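Local coordinates for protein triosephosphate isomerase (Trichomonas vaginalis, PDB 4O4V) that probably catalyses the interconversion of D-glyceraldehyde 3-phosphate and dihydroxyacetone phosphate in glycolysis and gluconeogenesis, working as a homodimer, at residues 56-61 against 240-245; 89-94 against 229-234; 136-141 against 183-188; 168-171 against 176-179; 220-225 against 245-250. All blocks are in the same frame, centred on the assembly; numbering follows the deposited sequence.

Contact 1. Residues 56-61 against 240-245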
# COMPACT_ATOMS: atom_id res chain seq x y z
N LYS A 56 18.59 -0.29 17.88
CA LYS A 56 17.78 0.81 18.37
C LYS A 56 18.42 2.18 18.20
O LYS A 56 17.75 3.20 18.42
CB LYS A 56 17.42 0.60 19.85
N ASP A 57 19.70 2.22 17.82
CA ASP A 57 20.32 3.49 17.47
C ASP A 57 19.95 3.98 16.05
O ASP A 57 20.32 5.09 15.69
CB ASP A 57 21.84 3.44 17.66
CG ASP A 57 22.55 2.37 16.84
OD1 ASP A 57 21.97 1.31 16.57
OD2 ASP A 57 23.72 2.58 16.46
N TRP A 58 19.30 3.15 15.27
CA TRP A 58 18.73 3.53 13.97
C TRP A 58 17.23 3.57 14.11
O TRP A 58 16.66 3.08 15.10
CB TRP A 58 19.15 2.52 12.93
CG TRP A 58 20.61 2.46 12.62
CD1 TRP A 58 21.63 3.14 13.23
CD2 TRP A 58 21.21 1.70 11.56
NE1 TRP A 58 22.83 2.82 12.62
CE2 TRP A 58 22.60 1.94 11.59
CE3 TRP A 58 20.69 0.84 10.61
CZ2 TRP A 58 23.47 1.33 10.69
CZ3 TRP A 58 21.54 0.24 9.72
CH2 TRP A 58 22.91 0.48 9.75
N LYS A 59 16.55 4.14 13.14
CA LYS A 59 15.09 4.21 13.15
C LYS A 59 14.49 3.59 11.90
O LYS A 59 15.10 3.58 10.83
CB LYS A 59 14.63 5.66 13.28
CG LYS A 59 14.94 6.29 14.63
CD LYS A 59 14.15 5.70 15.74
CE LYS A 59 14.42 6.47 17.04
NZ LYS A 59 13.67 5.91 18.19
N VAL A 60 13.28 3.09 12.05
CA VAL A 60 12.51 2.48 10.98
C VAL A 60 11.63 3.52 10.30
O VAL A 60 11.12 4.45 10.94
CB VAL A 60 11.67 1.33 11.58
CG1 VAL A 60 10.79 0.67 10.55
CG2 VAL A 60 12.57 0.28 12.18
N SER A 61 11.40 3.35 9.00
CA SER A 61 10.52 4.19 8.22
C SER A 61 9.58 3.39 7.35
O SER A 61 9.94 2.35 6.79
CB SER A 61 11.37 5.07 7.28
OG SER A 61 10.61 5.98 6.52
N GLY A 240 27.25 -3.06 1.24
CA GLY A 240 27.73 -1.74 0.86
C GLY A 240 26.93 -0.58 1.46
O GLY A 240 27.42 0.56 1.47
N PHE A 241 25.72 -0.84 1.97
CA PHE A 241 25.00 0.18 2.70
C PHE A 241 25.87 0.77 3.80
O PHE A 241 25.83 1.97 4.06
CB PHE A 241 23.71 -0.40 3.29
CG PHE A 241 22.82 0.61 3.95
CD1 PHE A 241 22.30 1.67 3.21
CD2 PHE A 241 22.55 0.55 5.32
CE1 PHE A 241 21.49 2.62 3.80
CE2 PHE A 241 21.72 1.50 5.91
CZ PHE A 241 21.20 2.54 5.17
N ILE A 242 26.69 -0.05 4.46
CA ILE A 242 27.48 0.43 5.59
C ILE A 242 28.56 1.41 5.10
O ILE A 242 28.86 2.38 5.77
CB ILE A 242 28.06 -0.76 6.40
CG1 ILE A 242 26.91 -1.73 6.76
CG2 ILE A 242 28.83 -0.23 7.59
CD1 ILE A 242 25.70 -1.07 7.42
N ASN A 243 29.17 1.14 3.94
CA ASN A 243 30.10 2.08 3.36
C ASN A 243 29.44 3.42 3.14
O ASN A 243 30.04 4.46 3.38
CB ASN A 243 30.62 1.57 2.02
CG ASN A 243 31.38 0.31 2.14
OD1 ASN A 243 30.80 -0.77 2.27
ND2 ASN A 243 32.70 0.41 2.10
N ILE A 244 28.21 3.42 2.68
CA ILE A 244 27.48 4.65 2.43
C ILE A 244 27.17 5.38 3.74
O ILE A 244 27.34 6.58 3.82
CB ILE A 244 26.23 4.38 1.58
CG1 ILE A 244 26.60 3.75 0.24
CG2 ILE A 244 25.46 5.63 1.39
CD1 ILE A 244 25.44 3.11 -0.52
N VAL A 245 26.68 4.65 4.75
CA VAL A 245 26.48 5.25 6.07
C VAL A 245 27.76 5.94 6.56
O VAL A 245 27.74 7.07 7.08
CB VAL A 245 26.03 4.17 7.06
CG1 VAL A 245 26.13 4.65 8.50
CG2 VAL A 245 24.61 3.72 6.70
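The backbone bearing Trp58 keeps well clear of the helical turn that carries Phe241 and Ile242: the closest pair of CA atoms, Trp58 with Val245, is 11.2 Å apart, and side chains alone span the gap. Trp58 bridges most of it, and Arg55 is its cation-pi partner. The CB of Trp58 points at the helix, and with CG anti to the carbonyl carbon (chi1 -66°) the far end of the six-membered ring arrives there. CZ3 of Trp58 lies 4.0 Å from CE2 of Phe241, the two side chains sliding past each other in opposite directions. The indole carbon comes in at the edge of the phenyl ring, near its plane. One position round the indole, CH2 of Trp58 meets CD1 of Ile242 at 4.0 Å. This methyl sits in the indole plane at its edge, and the Ile242 side chain crosses Trp58 at about a right angle. In the TIM barrel, residues 59-61 belong to one strand of the parallel sheet, whereas helix 240-246 follows the last strand, 229-232. The indole therefore links the chain around the start of strand 59-62 to an outer helix whose own strand is separated from it by strands 37-41 and 5-9, and it also touches Val38 and Val40 of the first of these. Phe241 in turn leans on Val232. Within the helix, one turn onward, CG2 of Val245 rests 3.7 Å above one face of the Phe241 ring, offset toward its rim.

Contact 2. Residues 89-94 against 229-234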
# COMPACT_ATOMS: atom_id res chain seq x y z
N TRP A 89 8.88 7.56 11.05
CA TRP A 89 9.30 8.10 9.76
C TRP A 89 8.45 7.52 8.65
O TRP A 89 8.02 6.38 8.69
CB TRP A 89 10.74 7.72 9.47
CG TRP A 89 11.79 8.54 10.16
CD1 TRP A 89 12.43 8.23 11.33
CD2 TRP A 89 12.33 9.80 9.73
NE1 TRP A 89 13.33 9.20 11.64
CE2 TRP A 89 13.28 10.19 10.69
CE3 TRP A 89 12.09 10.63 8.64
CZ2 TRP A 89 13.99 11.37 10.59
CZ3 TRP A 89 12.79 11.82 8.54
CH2 TRP A 89 13.74 12.17 9.50
N THR A 90 8.30 8.32 7.59
CA THR A 90 7.85 7.82 6.29
C THR A 90 8.53 8.56 5.16
O THR A 90 8.82 9.76 5.26
CB THR A 90 6.31 7.91 6.11
OG1 THR A 90 5.92 7.19 4.93
CG2 THR A 90 5.80 9.32 6.08
N ILE A 91 8.75 7.85 4.06
CA ILE A 91 9.04 8.47 2.76
C ILE A 91 7.74 8.95 2.15
O ILE A 91 6.71 8.29 2.30
CB ILE A 91 9.74 7.46 1.83
CG1 ILE A 91 11.04 6.94 2.46
CG2 ILE A 91 10.03 8.04 0.44
CD1 ILE A 91 11.69 5.79 1.71
N LEU A 92 7.79 10.08 1.44
CA LEU A 92 6.67 10.58 0.65
C LEU A 92 7.15 11.05 -0.70
O LEU A 92 8.21 11.66 -0.81
CB LEU A 92 5.99 11.78 1.36
CG LEU A 92 5.25 11.48 2.66
CD1 LEU A 92 4.71 12.77 3.24
CD2 LEU A 92 4.15 10.49 2.41
N GLY A 93 6.33 10.82 -1.72
CA GLY A 93 6.59 11.41 -3.03
C GLY A 93 7.73 10.80 -3.81
O GLY A 93 8.24 11.41 -4.75
N HIS A 94 8.12 9.59 -3.48
CA HIS A 94 9.16 8.91 -4.24
C HIS A 94 8.77 8.87 -5.71
O HIS A 94 7.58 8.69 -6.05
CB HIS A 94 9.34 7.49 -3.71
CG HIS A 94 10.57 6.84 -4.21
ND1 HIS A 94 10.66 6.23 -5.43
CD2 HIS A 94 11.79 6.76 -3.64
CE1 HIS A 94 11.91 5.84 -5.61
NE2 HIS A 94 12.60 6.12 -4.52
N GLY A 229 23.53 13.88 2.79
CA GLY A 229 23.30 12.47 2.92
C GLY A 229 22.59 11.93 1.71
O GLY A 229 22.60 12.55 0.64
N PHE A 230 21.96 10.77 1.90
CA PHE A 230 21.50 9.95 0.80
C PHE A 230 20.18 9.29 1.11
O PHE A 230 19.92 8.91 2.27
CB PHE A 230 22.51 8.83 0.49
CG PHE A 230 23.87 9.36 0.17
CD1 PHE A 230 24.06 10.12 -0.96
CD2 PHE A 230 24.97 9.13 0.99
CE1 PHE A 230 25.29 10.64 -1.27
CE2 PHE A 230 26.19 9.65 0.67
CZ PHE A 230 26.36 10.39 -0.46
N LEU A 231 19.35 9.11 0.08
CA LEU A 231 18.26 8.14 0.11
C LEU A 231 18.69 7.05 -0.85
O LEU A 231 18.71 7.24 -2.07
CB LEU A 231 16.92 8.78 -0.31
CG LEU A 231 15.73 7.82 -0.17
CD1 LEU A 231 15.53 7.35 1.25
CD2 LEU A 231 14.45 8.48 -0.70
N VAL A 232 19.14 5.93 -0.30
CA VAL A 232 19.83 4.87 -1.03
C VAL A 232 18.82 3.90 -1.56
O VAL A 232 17.90 3.49 -0.84
CB VAL A 232 20.81 4.14 -0.09
CG1 VAL A 232 21.60 3.07 -0.83
CG2 VAL A 232 21.77 5.11 0.57
N GLY A 233 19.02 3.46 -2.79
CA GLY A 233 18.21 2.42 -3.41
C GLY A 233 18.77 1.04 -3.18
O GLY A 233 18.87 0.56 -2.05
N GLY A 234 19.18 0.37 -4.25
CA GLY A 234 19.56 -1.02 -4.19
C GLY A 234 20.67 -1.38 -3.23
O GLY A 234 20.67 -2.47 -2.68
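Inside the eight-stranded TIM barrel, Ile91 of strand 89-92 and Leu231 of strand 229-232 face each other across the core, joined by side chains rather than by sheet pairing. Three strands separate the two in the sheet order whichever way the closed barrel is followed, and the CA atoms of Ile91 and Leu231 stand 9.6 Å apart. Leu231 fills the gap with both branches. Its CB points across the barrel, and CG, anti to the backbone N (chi1 -175°), extends the chain toward Ile91 and His94. CD1 of Leu231 meets CD1 of Ile91 at 4.2 Å, methyl against methyl, on side chains set at a slant. The other branch, CD2 of Leu231, comes to 4.3 Å from CD2 of His94, approaching the imidazole at its edge and near its plane. His94 occupies the N-cap position of helix 95-99, where its ND1 accepts a hydrogen bond from the backbone N of Glu96. That bond fixes one edge of the imidazole, while Leu231 touches another. Just before Ile91, the hydroxyl OG1 of Thr90 donates to the carbonyl O of Ile91 over 3.0 Å, with the donor 37° out of the carbonyl plane. At the barrel mouth, where triosephosphate isomerases have their active site, His94 also touches Glu166 of its own chain and Thr74 of the second subunit. Asn9 of strand 5-9 meets Ile91, His94 and Leu231 alike, Cys125 of strand 121-126 packs against Ile91 and Leu231, and helix 95-99 begins beside them.

Contact 3. Residues 136-141 against 183-188. With NA (sodium ion), chain C.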
# COMPACT_ATOMS: atom_id res chain seq x y z
N GLY A 136 16.91 22.65 -19.91
CA GLY A 136 17.52 23.63 -19.03
C GLY A 136 16.55 24.19 -18.01
O GLY A 136 16.74 25.34 -17.54
N LYS A 137 15.53 23.42 -17.67
CA LYS A 137 14.47 23.89 -16.77
C LYS A 137 14.35 23.04 -15.53
O LYS A 137 13.29 22.96 -14.90
CB LYS A 137 13.13 23.95 -17.54
CG LYS A 137 13.11 24.94 -18.70
CD LYS A 137 13.08 26.37 -18.19
CE LYS A 137 13.06 27.34 -19.32
NZ LYS A 137 13.02 28.74 -18.82
N ALA A 138 15.44 22.38 -15.13
CA ALA A 138 15.41 21.55 -13.94
C ALA A 138 15.05 22.33 -12.67
O ALA A 138 14.24 21.90 -11.85
CB ALA A 138 16.76 20.88 -13.77
N SER A 139 15.64 23.50 -12.50
CA SER A 139 15.40 24.25 -11.28
C SER A 139 13.98 24.79 -11.20
O SER A 139 13.39 24.89 -10.12
CB SER A 139 16.43 25.35 -11.09
OG SER A 139 16.29 26.36 -12.06
N GLU A 140 13.40 25.15 -12.34
CA GLU A 140 12.01 25.55 -12.37
C GLU A 140 11.09 24.39 -11.99
O GLU A 140 10.11 24.58 -11.25
CB GLU A 140 11.62 26.09 -13.76
CG GLU A 140 12.19 27.46 -14.09
CD GLU A 140 13.62 27.45 -14.61
OE1 GLU A 140 14.27 26.38 -14.69
OE2 GLU A 140 14.11 28.55 -14.95
N PHE A 141 11.36 23.20 -12.51
CA PHE A 141 10.51 22.07 -12.22
C PHE A 141 10.58 21.71 -10.73
O PHE A 141 9.56 21.48 -10.08
CB PHE A 141 10.90 20.86 -13.07
CG PHE A 141 9.99 19.69 -12.88
CD1 PHE A 141 8.83 19.59 -13.65
CD2 PHE A 141 10.24 18.72 -11.93
CE1 PHE A 141 7.96 18.54 -13.46
CE2 PHE A 141 9.39 17.65 -11.75
CZ PHE A 141 8.23 17.56 -12.52
N GLN A 183 25.47 18.09 -6.35
CA GLN A 183 25.72 19.30 -5.56
C GLN A 183 24.87 20.45 -6.07
O GLN A 183 24.26 21.17 -5.29
CB GLN A 183 27.21 19.66 -5.64
CG GLN A 183 27.55 21.08 -5.25
CD GLN A 183 27.12 21.44 -3.86
OE1 GLN A 183 27.07 20.61 -2.94
NE2 GLN A 183 26.82 22.73 -3.68
N GLU A 184 24.84 20.63 -7.38
CA GLU A 184 24.11 21.76 -7.93
C GLU A 184 22.63 21.72 -7.59
O GLU A 184 22.05 22.74 -7.24
CB GLU A 184 24.26 21.82 -9.46
N MET A 185 22.01 20.55 -7.68
CA MET A 185 20.57 20.48 -7.40
C MET A 185 20.25 20.56 -5.93
O MET A 185 19.25 21.15 -5.55
CB MET A 185 19.95 19.22 -8.02
CG MET A 185 19.98 19.24 -9.56
SD MET A 185 19.29 20.69 -10.35
CE MET A 185 17.55 20.41 -10.06
N CYS A 186 21.11 20.01 -5.07
CA CYS A 186 20.90 20.19 -3.63
C CYS A 186 21.02 21.64 -3.23
O CYS A 186 20.23 22.14 -2.41
CB CYS A 186 21.84 19.28 -2.84
SG CYS A 186 21.43 17.51 -2.98
N LYS A 187 21.96 22.36 -3.84
CA LYS A 187 22.09 23.80 -3.62
C LYS A 187 20.86 24.57 -4.14
O LYS A 187 20.37 25.49 -3.49
CB LYS A 187 23.37 24.31 -4.28
CG LYS A 187 23.58 25.83 -4.16
CD LYS A 187 23.50 26.39 -2.77
CE LYS A 187 24.04 27.84 -2.74
NZ LYS A 187 23.73 28.48 -1.43
N VAL A 188 20.35 24.18 -5.31
CA VAL A 188 19.13 24.81 -5.81
C VAL A 188 18.00 24.69 -4.78
O VAL A 188 17.29 25.65 -4.50
CB VAL A 188 18.72 24.15 -7.16
CG1 VAL A 188 17.24 24.38 -7.46
CG2 VAL A 188 19.59 24.65 -8.32
NA NA C . 17.65 27.43 -17.41
O HOH W 1 15.63 29.01 -17.33
O HOH W 2 16.88 26.70 -15.20
O HOH W 3 17.05 27.53 -19.39
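Met185 and Val188, one turn apart on the same side of helix 179-197, lean toward Ala138 and Ser139 at the start of helix 138-149. The Met185 chain leaves with CG anti to the carbonyl carbon (chi1 -66°) and then bends at both of its next torsions, bringing its terminal methyl onto the other helix. There CE of Met185 touches CB of Ala138 at 3.8 Å and also comes within 4.0 Å of the carbonyl O of Ala138. Alongside, CG1 of Val188 meets CB of Ser139 at 3.8 Å; this branch stands anti to the Val188 backbone N. With only small side chains in between, the CA atoms of Ser139 and Val188 are 6.6 Å apart, a close approach for two helices. Met185 and Ala138 are buried, and Arg133 of helix 130-134 touches both. Away from this apolar seam the chain holds a sodium ion. Gly136 closes the preceding helix with positive phi in a Schellman motif, and its carbonyl O binds the metal at 2.3 Å together with three waters. Two of these waters are held by Glu140: one donates to OE2 and also accepts from NZ of Lys137, while another donates to OE1 over 2.7 Å. The carboxylate thus reaches the cation through water, which would temper the positive charge. The helices that follow strands 121-126 and 161-165 pack here through Ala138, Ser139, Val188 and the bent Met185, two neighbouring helices of the outer layer of the TIM barrel.

Contact 4. Residues 168-171 against 176-179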
# COMPACT_ATOMS: atom_id res chain seq x y z
N ILE A 168 15.62 11.93 -11.82
CA ILE A 168 14.80 10.96 -12.54
C ILE A 168 15.28 10.87 -13.99
O ILE A 168 15.22 9.78 -14.61
CB ILE A 168 13.31 11.30 -12.42
CG1 ILE A 168 12.85 11.25 -10.96
CG2 ILE A 168 12.46 10.31 -13.27
CD1 ILE A 168 11.47 11.83 -10.72
N TRP A 169 15.81 11.95 -14.52
CA TRP A 169 16.42 11.99 -15.83
C TRP A 169 17.59 11.04 -16.01
O TRP A 169 18.03 10.87 -17.16
CB TRP A 169 16.91 13.43 -16.08
CG TRP A 169 17.88 13.95 -15.10
CD1 TRP A 169 17.61 14.63 -13.94
CD2 TRP A 169 19.30 13.89 -15.18
NE1 TRP A 169 18.76 14.97 -13.30
CE2 TRP A 169 19.82 14.56 -14.06
CE3 TRP A 169 20.19 13.35 -16.12
CZ2 TRP A 169 21.17 14.70 -13.86
CZ3 TRP A 169 21.53 13.50 -15.90
CH2 TRP A 169 22.01 14.17 -14.80
N ALA A 170 18.11 10.50 -14.92
CA ALA A 170 19.22 9.55 -14.95
C ALA A 170 18.77 8.13 -14.59
O ALA A 170 19.65 7.27 -14.41
CB ALA A 170 20.36 10.01 -14.08
N ILE A 171 17.48 7.86 -14.54
CA ILE A 171 16.97 6.52 -14.23
C ILE A 171 16.41 5.89 -15.46
O ILE A 171 15.35 6.25 -15.96
CB ILE A 171 15.78 6.55 -13.22
CG1 ILE A 171 16.24 7.25 -11.97
CG2 ILE A 171 15.31 5.14 -12.90
CD1 ILE A 171 15.14 7.44 -10.92
N VAL A 176 23.78 9.47 -17.24
CA VAL A 176 24.27 9.33 -15.88
C VAL A 176 24.50 10.72 -15.26
O VAL A 176 24.87 11.68 -15.94
CB VAL A 176 25.58 8.49 -15.80
CG1 VAL A 176 25.36 7.07 -16.39
CG2 VAL A 176 26.66 9.15 -16.51
N ALA A 177 24.28 10.79 -13.96
CA ALA A 177 24.48 12.02 -13.20
C ALA A 177 25.91 12.09 -12.70
O ALA A 177 26.52 11.06 -12.35
CB ALA A 177 23.53 12.06 -12.01
N SER A 178 26.46 13.29 -12.66
CA SER A 178 27.78 13.53 -12.07
C SER A 178 27.64 13.99 -10.61
O SER A 178 26.59 14.38 -10.14
CB SER A 178 28.53 14.59 -12.85
OG SER A 178 27.90 15.86 -12.60
N THR A 179 28.77 13.98 -9.93
CA THR A 179 28.85 14.49 -8.57
C THR A 179 28.45 15.96 -8.57
O THR A 179 27.70 16.41 -7.69
CB THR A 179 30.25 14.26 -8.00
OG1 THR A 179 30.49 12.85 -7.95
CG2 THR A 179 30.38 14.84 -6.60
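Trp169 and Ala170 make this contact from the first segment, where Ile168 and Trp169 form a short 3-10 segment and the backbone bond from Ile171 N to Ile168 O closes the turn. The indole of Trp169 extends toward residues 176 and 177. Its CG is wedged between the backbone N and the carbonyl carbon (chi1 59°), which folds the ring back until the methyl of Ala170 lies over one of its faces. CH2 of Trp169 approaches CA of Ala177 at 3.6 Å, and the same carbon lies 3.8 Å from the Ala177 methyl, CB. A neighbouring ring carbon, CZ3 of Trp169, comes 3.8 Å from the carbonyl O of Val176. Next in sequence, Ala170 holds its CB 3.9 Å from the indole plane of Trp169, toward the rim, and turns the methyl to the other segment. CB of Ala170 is 4.0 Å from N of Ala177 and 4.3 Å from CB of Ala177. The CA atoms of Ala170 and Val176 are 5.1 Å apart, as befits the stem of a short loop. Ser178, beyond it, is the N-cap of helix 179-197. The loop lies between strand 161-165 and that helix, where triosephosphate isomerases carry their mobile lid. NE1 of Trp169 is hydrogen-bonded to OH of Tyr165, a pairing consistent with the open lid in relatives. The stem is held by van der Waals contact, methyls and indole against methyl and backbone, without a hydrogen bond between the two segments, which is consistent with a loop able to shift.

Contact 5. Residues 220-225 against 245-250. With NA (sodium ion), chain B.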
# COMPACT_ATOMS: atom_id res chain seq x y z
N GLU A 220 32.80 10.83 -2.51
CA GLU A 220 32.87 12.06 -3.27
C GLU A 220 31.55 12.82 -3.21
O GLU A 220 31.55 14.04 -3.15
CB GLU A 220 33.30 11.79 -4.70
N LEU A 221 30.42 12.11 -3.26
CA LEU A 221 29.15 12.78 -3.10
C LEU A 221 28.99 13.40 -1.73
O LEU A 221 28.53 14.54 -1.58
CB LEU A 221 27.99 11.82 -3.40
CG LEU A 221 27.77 11.47 -4.87
CD1 LEU A 221 26.97 10.18 -5.00
CD2 LEU A 221 27.04 12.62 -5.56
N ALA A 222 29.37 12.66 -0.70
CA ALA A 222 29.22 13.15 0.67
C ALA A 222 29.98 14.45 0.89
O ALA A 222 29.55 15.32 1.65
CB ALA A 222 29.71 12.08 1.66
N ALA A 223 31.14 14.57 0.27
CA ALA A 223 31.97 15.76 0.42
C ALA A 223 31.35 17.00 -0.18
O ALA A 223 31.79 18.11 0.14
CB ALA A 223 33.35 15.51 -0.20
N CYS A 224 30.37 16.90 -1.05
CA CYS A 224 29.75 18.08 -1.62
C CYS A 224 29.09 18.90 -0.51
O CYS A 224 28.43 18.34 0.38
CB CYS A 224 28.70 17.67 -2.62
SG CYS A 224 29.30 16.86 -4.10
N PRO A 225 29.26 20.23 -0.53
CA PRO A 225 28.83 21.02 0.64
C PRO A 225 27.33 21.04 0.90
O PRO A 225 26.91 21.16 2.04
CB PRO A 225 29.35 22.42 0.32
CG PRO A 225 29.58 22.44 -1.12
CD PRO A 225 30.01 21.03 -1.51
N VAL A 245 26.68 4.65 4.75
CA VAL A 245 26.48 5.25 6.07
C VAL A 245 27.76 5.94 6.56
O VAL A 245 27.74 7.07 7.08
CB VAL A 245 26.03 4.17 7.06
CG1 VAL A 245 26.13 4.65 8.50
CG2 VAL A 245 24.61 3.72 6.70
N ASN A 246 28.88 5.27 6.35
CA ASN A 246 30.17 5.73 6.85
C ASN A 246 30.82 6.82 6.02
O ASN A 246 31.83 7.40 6.42
CB ASN A 246 31.10 4.54 7.05
CG ASN A 246 30.71 3.70 8.27
OD1 ASN A 246 29.94 4.17 9.09
ND2 ASN A 246 31.22 2.49 8.37
N SER A 247 30.21 7.17 4.88
CA SER A 247 30.71 8.27 4.06
C SER A 247 30.55 9.62 4.76
O SER A 247 31.11 10.61 4.31
CB SER A 247 30.02 8.27 2.70
OG SER A 247 28.68 8.68 2.77
N ASN A 248 29.78 9.67 5.85
CA ASN A 248 29.57 10.91 6.60
C ASN A 248 30.88 11.55 7.03
O ASN A 248 30.95 12.77 7.18
CB ASN A 248 28.69 10.68 7.84
CG ASN A 248 29.43 9.97 8.98
OD1 ASN A 248 30.14 10.61 9.76
ND2 ASN A 248 29.26 8.66 9.08
N VAL A 249 31.93 10.75 7.19
CA VAL A 249 33.20 11.30 7.65
C VAL A 249 33.84 12.20 6.60
O VAL A 249 34.74 12.97 6.93
CB VAL A 249 34.17 10.20 8.08
CG1 VAL A 249 33.56 9.34 9.20
CG2 VAL A 249 34.61 9.35 6.91
N HIS A 250 33.37 12.16 5.35
CA HIS A 250 33.88 13.02 4.28
C HIS A 250 33.07 14.28 4.10
O HIS A 250 33.43 15.13 3.29
CB HIS A 250 33.96 12.26 2.97
CG HIS A 250 34.81 11.06 3.06
ND1 HIS A 250 36.19 11.13 3.10
CD2 HIS A 250 34.50 9.75 3.19
CE1 HIS A 250 36.68 9.91 3.22
NE2 HIS A 250 35.68 9.06 3.26
NA NA B . 28.18 17.09 2.35
O HOH W 4 27.88 19.08 3.61
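Ser247 and His250, in the 3-10 segment that follows helix 240-246, lie against Ala222 and Ala223. Along the second segment, Val245 first offers its carbonyl O to ND2 of Asn248 at 3.0 Å; the N-H points almost straight at it (172°), and the oxygen lies in the amide plane of Asn248. Ser247 then meets the other segment twice: its carbonyl O sits 3.3 Å from CB of Ala222, and its OG is 3.7 Å from the same methyl. OG, between the backbone N and the carbonyl carbon (chi1 72°), reaches back to the carbonyl O of Ile244, to which it is hydrogen-bonded. The Ser247 carbonyl also accepts from N of His250, closing a 3-10 turn. Asn248 adds bonds to Glu33 and Asn35, tying this turn to the loop after helix 17-28. At His250, whose imidazole has CG2 of Val249 over one face, the backbone takes over the contact: the carbonyl O of His250 lies 3.3 Å from CA of Ala223, a CA-H...O contact with an angle of 137° at the hydrogen. Directly beyond, a sodium ion binds O of Ala222 at 2.3 Å and O of Cys224 at 2.4 Å. Its other ligands are a water, which also donates to the carbonyl O of Pro225, the carbonyl O of Val227 and OG of Ser251. Backbone carbonyls of Ala222, Cys224 and Val227 and the side chain of Ser251, next to last in the chain, thus form with the water a five-ligand metal site, in which the ion bridges the C-terminal tail and the turn after helix 218-222 on the outside of the TIM barrel.

In the fold
Strand 229-232 connects three of the contacts: Phe230, in a contact 2 segment, packs its CD2 against CG2 of Ile244 in contact 1 at 3.6 Å and its CE2 against OG of Ser247 in contact 5 at 3.4 Å. Contacts 1 and 5 share Val245 on helix 240-246. The lid stem of contact 4 meets contact 5 through CG2 of Thr179 and SG of Cys224, 3.4 Å apart, while Gln183 of contact 3 reaches Pro225 and Cys224. Contact 2, with His94 beside Glu166, lies at the barrel mouth where this family has its active site, its centre about 16 Å from that of contact 4; the sodium ions of contacts 3 and 5 belong to the periphery.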